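Glutaconate CoA-transferase subunit A (Acidaminococcus fermentans, PDB 1POI) transfers the CoA moiety from acetyl-CoA to (R)-2-hydroxyglutarate and related acids such as glutaconate, a step of glutamate degradation by the hydroxyglutarate pathway. Local coordinates at residues A182-K194 with D223-V237. Numbering follows the deposited sequence.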
loop_
_atom_site.group_PDB
_atom_site.type_symbol
_atom_site.label_atom_id
_atom_site.label_comp_id
_atom_site.label_asym_id
_atom_site.label_seq_id
_atom_site.Cartn_x
_atom_site.Cartn_y
_atom_site.Cartn_z
ATOM N N ALA A 182 4.013 17.225 2.431
ATOM C CA ALA A 182 3.823 18.021 3.633
ATOM C C ALA A 182 2.399 18.546 3.618
ATOM O O ALA A 182 1.750 18.555 2.571
ATOM C CB ALA A 182 4.811 19.164 3.675
ATOM N N SER A 183 1.876 18.863 4.794
ATOM C CA SER A 183 0.516 19.381 4.914
ATOM C C SER A 183 0.537 20.900 5.145
ATOM O O SER A 183 1.611 21.494 5.391
ATOM C CB SER A 183 -0.193 18.695 6.086
ATOM O OG SER A 183 0.706 18.487 7.175
ATOM N N PRO A 184 -0.626 21.563 5.043
ATOM C CA PRO A 184 -0.587 23.003 5.277
ATOM C C PRO A 184 -0.212 23.329 6.737
ATOM O O PRO A 184 0.205 24.434 7.035
ATOM C CB PRO A 184 -2.011 23.428 4.952
ATOM C CG PRO A 184 -2.380 22.481 3.880
ATOM C CD PRO A 184 -1.913 21.182 4.451
ATOM N N ASP A 185 -0.370 22.382 7.652
ATOM C CA ASP A 185 -0.020 22.653 9.033
ATOM C C ASP A 185 1.404 22.304 9.366
ATOM O O ASP A 185 1.784 22.325 10.535
ATOM C CB ASP A 185 -0.976 21.972 10.018
ATOM C CG ASP A 185 -0.829 20.448 10.071
ATOM O OD1 ASP A 185 0.243 19.881 9.763
ATOM O OD2 ASP A 185 -1.830 19.812 10.449
ATOM N N GLY A 186 2.173 21.904 8.361
ATOM C CA GLY A 186 3.567 21.581 8.614
ATOM C C GLY A 186 3.932 20.127 8.822
ATOM O O GLY A 186 5.121 19.832 8.999
ATOM N N THR A 187 2.954 19.214 8.843
ATOM C CA THR A 187 3.295 17.803 8.992
ATOM C C THR A 187 4.090 17.394 7.732
ATOM O O THR A 187 3.638 17.602 6.587
ATOM C CB THR A 187 2.061 16.909 9.150
ATOM O OG1 THR A 187 1.085 17.565 9.969
ATOM C CG2 THR A 187 2.452 15.619 9.823
ATOM N N VAL A 188 5.261 16.809 7.972
ATOM C CA VAL A 188 6.202 16.407 6.932
ATOM C C VAL A 188 6.460 14.909 6.794
ATOM O O VAL A 188 6.743 14.222 7.785
ATOM C CB VAL A 188 7.547 17.112 7.167
ATOM C CG1 VAL A 188 8.619 16.602 6.229
ATOM C CG2 VAL A 188 7.354 18.600 7.023
ATOM N N ARG A 189 6.424 14.443 5.541
ATOM C CA ARG A 189 6.654 13.045 5.165
ATOM C C ARG A 189 7.908 12.947 4.293
ATOM O O ARG A 189 7.917 13.468 3.181
ATOM C CB ARG A 189 5.480 12.530 4.322
ATOM C CG ARG A 189 4.660 11.418 4.941
ATOM C CD ARG A 189 3.447 11.103 4.069
ATOM N NE ARG A 189 2.315 10.599 4.852
ATOM C CZ ARG A 189 1.223 10.030 4.338
ATOM N NH1 ARG A 189 1.092 9.863 3.024
ATOM N NH2 ARG A 189 0.219 9.683 5.137
ATOM N N ILE A 190 8.958 12.319 4.812
ATOM C CA ILE A 190 10.192 12.094 4.073
ATOM C C ILE A 190 10.350 10.568 3.790
ATOM O O ILE A 190 10.639 9.796 4.715
ATOM C CB ILE A 190 11.421 12.486 4.900
ATOM C CG1 ILE A 190 11.391 13.973 5.269
ATOM C CG2 ILE A 190 12.705 12.109 4.143
ATOM C CD1 ILE A 190 12.597 14.383 6.136
ATOM N N TRP A 191 10.145 10.129 2.546
ATOM C CA TRP A 191 10.317 8.716 2.192
ATOM C C TRP A 191 11.830 8.349 2.157
ATOM O O TRP A 191 12.659 9.146 1.718
ATOM C CB TRP A 191 9.748 8.457 0.820
ATOM C CG TRP A 191 8.401 9.036 0.541
ATOM C CD1 TRP A 191 7.450 9.422 1.444
ATOM C CD2 TRP A 191 7.832 9.251 -0.757
ATOM N NE1 TRP A 191 6.312 9.859 0.785
ATOM C CE2 TRP A 191 6.521 9.762 -0.565
ATOM C CE3 TRP A 191 8.298 9.063 -2.057
ATOM C CZ2 TRP A 191 5.676 10.081 -1.631
ATOM C CZ3 TRP A 191 7.460 9.385 -3.109
ATOM C CH2 TRP A 191 6.159 9.889 -2.891
ATOM N N GLY A 192 12.188 7.148 2.591
ATOM C CA GLY A 192 13.588 6.781 2.576
ATOM C C GLY A 192 14.325 7.371 3.760
ATOM O O GLY A 192 13.699 7.948 4.627
ATOM N N GLY A 193 15.637 7.172 3.838
ATOM C CA GLY A 193 16.412 7.711 4.940
ATOM C C GLY A 193 16.257 9.217 5.080
ATOM O O GLY A 193 16.085 9.935 4.101
ATOM N N LYS A 194 16.353 9.701 6.307
ATOM C CA LYS A 194 16.191 11.117 6.588
ATOM C C LYS A 194 17.488 11.877 6.775
ATOM O O LYS A 194 17.482 13.095 6.764
ATOM C CB LYS A 194 15.380 11.299 7.869
ATOM C CG LYS A 194 13.918 11.039 7.731
ATOM C CD LYS A 194 13.536 9.608 7.989
ATOM C CE LYS A 194 12.439 9.277 6.994
ATOM N NZ LYS A 194 11.611 8.074 7.278
ATOM N N ASP A 223 -2.562 7.737 7.912
ATOM C CA ASP A 223 -1.611 6.714 8.316
ATOM C C ASP A 223 -0.462 7.430 9.039
ATOM O O ASP A 223 0.597 7.680 8.468
ATOM C CB ASP A 223 -1.103 5.915 7.114
ATOM C CG ASP A 223 -0.046 4.862 7.500
ATOM O OD1 ASP A 223 0.292 4.703 8.696
ATOM O OD2 ASP A 223 0.451 4.179 6.591
ATOM N N PRO A 224 -0.613 7.640 10.354
ATOM C CA PRO A 224 0.374 8.320 11.189
ATOM C C PRO A 224 1.765 7.771 11.086
ATOM O O PRO A 224 2.722 8.506 11.268
ATOM C CB PRO A 224 -0.174 8.109 12.589
ATOM C CG PRO A 224 -1.649 8.002 12.370
ATOM C CD PRO A 224 -1.698 7.097 11.187
ATOM N N THR A 225 1.885 6.499 10.733
ATOM C CA THR A 225 3.199 5.847 10.656
ATOM C C THR A 225 4.179 6.416 9.620
ATOM O O THR A 225 5.397 6.285 9.775
ATOM C CB THR A 225 3.078 4.282 10.463
ATOM O OG1 THR A 225 2.528 3.971 9.170
ATOM C CG2 THR A 225 2.183 3.669 11.551
ATOM N N LYS A 226 3.666 7.074 8.589
ATOM C CA LYS A 226 4.539 7.610 7.560
ATOM C C LYS A 226 5.056 9.029 7.829
ATOM O O LYS A 226 5.933 9.520 7.113
ATOM C CB LYS A 226 3.816 7.580 6.217
ATOM C CG LYS A 226 3.631 6.195 5.646
ATOM C CD LYS A 226 2.373 6.145 4.771
ATOM C CE LYS A 226 2.335 4.908 3.861
ATOM N NZ LYS A 226 2.525 3.599 4.580
ATOM N N ASN A 227 4.532 9.699 8.845
ATOM C CA ASN A 227 4.961 11.064 9.105
ATOM C C ASN A 227 6.262 11.114 9.912
ATOM O O ASN A 227 6.463 10.321 10.845
ATOM C CB ASN A 227 3.815 11.814 9.750
ATOM C CG ASN A 227 2.519 11.627 8.979
ATOM O OD1 ASN A 227 2.536 11.298 7.802
ATOM N ND2 ASN A 227 1.399 11.802 9.641
ATOM N N ASP A 228 7.159 12.026 9.542
ATOM C CA ASP A 228 8.448 12.123 10.210
ATOM C C ASP A 228 8.647 13.347 11.118
ATOM O O ASP A 228 9.590 13.380 11.941
ATOM C CB ASP A 228 9.551 12.096 9.171
ATOM C CG ASP A 228 9.545 10.833 8.354
ATOM O OD1 ASP A 228 8.790 10.740 7.374
ATOM O OD2 ASP A 228 10.324 9.939 8.697
ATOM N N ILE A 229 7.821 14.375 10.904
ATOM C CA ILE A 229 7.883 15.599 11.690
ATOM C C ILE A 229 6.474 16.142 11.910
ATOM O O ILE A 229 5.653 16.142 10.983
ATOM C CB ILE A 229 8.734 16.687 11.001
ATOM C CG1 ILE A 229 10.151 16.187 10.747
ATOM C CG2 ILE A 229 8.844 17.924 11.912
ATOM C CD1 ILE A 229 10.817 16.950 9.642
ATOM N N PRO A 230 6.161 16.553 13.159
ATOM C CA PRO A 230 4.867 17.111 13.589
ATOM C C PRO A 230 4.824 18.553 13.143
ATOM O O PRO A 230 5.848 19.236 13.199
ATOM C CB PRO A 230 4.961 17.081 15.109
ATOM C CG PRO A 230 6.186 16.239 15.413
ATOM C CD PRO A 230 7.095 16.484 14.295
ATOM N N GLY A 231 3.637 19.034 12.781
ATOM C CA GLY A 231 3.487 20.407 12.338
ATOM C C GLY A 231 4.172 21.454 13.199
ATOM O O GLY A 231 4.847 22.345 12.674
ATOM N N MET A 232 4.032 21.312 14.520
ATOM C CA MET A 232 4.620 22.220 15.518
ATOM C C MET A 232 6.054 22.661 15.238
ATOM O O MET A 232 6.386 23.831 15.429
ATOM C CB MET A 232 4.576 21.585 16.914
ATOM C CG MET A 232 3.176 21.270 17.420
ATOM S SD MET A 232 2.716 19.516 17.347
ATOM C CE MET A 232 3.950 18.826 18.541
ATOM N N CYS A 233 6.895 21.741 14.775
ATOM C CA CYS A 233 8.297 22.067 14.500
ATOM C C CYS A 233 8.542 22.768 13.179
ATOM O O CYS A 233 9.662 23.171 12.903
ATOM C CB CYS A 233 9.140 20.793 14.499
ATOM S SG CYS A 233 8.963 19.753 15.955
ATOM N N VAL A 234 7.497 22.939 12.386
ATOM C CA VAL A 234 7.611 23.519 11.061
ATOM C C VAL A 234 6.935 24.884 10.902
ATOM O O VAL A 234 5.736 25.028 11.177
ATOM C CB VAL A 234 7.017 22.508 10.045
ATOM C CG1 VAL A 234 6.838 23.129 8.673
ATOM C CG2 VAL A 234 7.891 21.266 9.992
ATOM N N ASP A 235 7.681 25.866 10.381
ATOM C CA ASP A 235 7.158 27.230 10.182
ATOM C C ASP A 235 6.710 27.605 8.784
ATOM O O ASP A 235 5.681 28.261 8.629
ATOM C CB ASP A 235 8.179 28.238 10.652
ATOM C CG ASP A 235 8.484 28.064 12.068
ATOM O OD1 ASP A 235 7.593 28.435 12.866
ATOM O OD2 ASP A 235 9.569 27.504 12.376
ATOM N N ALA A 236 7.526 27.267 7.785
ATOM C CA ALA A 236 7.200 27.559 6.372
ATOM C C ALA A 236 7.167 26.311 5.478
ATOM O O ALA A 236 8.150 25.558 5.421
ATOM C CB ALA A 236 8.199 28.567 5.789
ATOM N N VAL A 237 6.032 26.092 4.817
ATOM C CA VAL A 237 5.842 24.978 3.879
ATOM C C VAL A 237 5.789 25.585 2.485
ATOM O O VAL A 237 4.945 26.440 2.212
ATOM C CB VAL A 237 4.520 24.196 4.110
ATOM C CG1 VAL A 237 4.289 23.245 2.964
ATOM C CG2 VAL A 237 4.587 23.387 5.378
HETATM O O HOH W 1 1.402 17.302 13.314
#
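Val188 pairs with Ile229 in a single antiparallel bridge that carries a classic beta bulge, Asp228 and Ile229 both facing Val188. The bridge ties the edge of the small sheet formed by 181-182, 188-189 and 213-214 to the loop leading into 236-239, last strand of the parallel sheet of this CoA-transferase domain. Val188 N donates to Ile229 O at 3.1 Å, while Val188 O takes two donors, Asp228 N at 2.8 Å and, weakly, Ile229 N.

Polar side chains extend the pairing. Arg189 NE meets Asn227 OD1 at 3.0 Å, nearly straight (168°) and end-on to the amide C=O; the guanidinium and amide planes are almost coplanar, 26° apart. The Arg189 chain, extended from CG to NE, brings the guanidinium there, with Lys226 CD over one face. A leucine in place of Arg189 would probably leave Asn227 OD1 without this donor and the Lys226 chain without its flat support. Asn227 ND2 bonds to Ile220 O and to the backbone of a chain of another protein, so this amide also joins the subunit interface. Asp228 OD1 accepts Ile190 N at 3.0 Å from above the carboxylate plane, and its other oxygen lies in a salt bridge with Lys194, though that oxygen's position is doubtful.

Apolar contacts fill the inner side: Val188 and Ile229 lie side by side, Val188 CG2 meets Val234 CG2 at 4.0 Å, and Val209 of strand 206-211 touches Val188, Val234 and Val237. Gly186 packs closely on Gly231 and Val234, leaving no room for a side chain. Beside them Asp185 makes an Asx turn, its OD1 accepting Thr187 N at 2.9 Å, and Gly231 N donates to a water 2.9 Å from it.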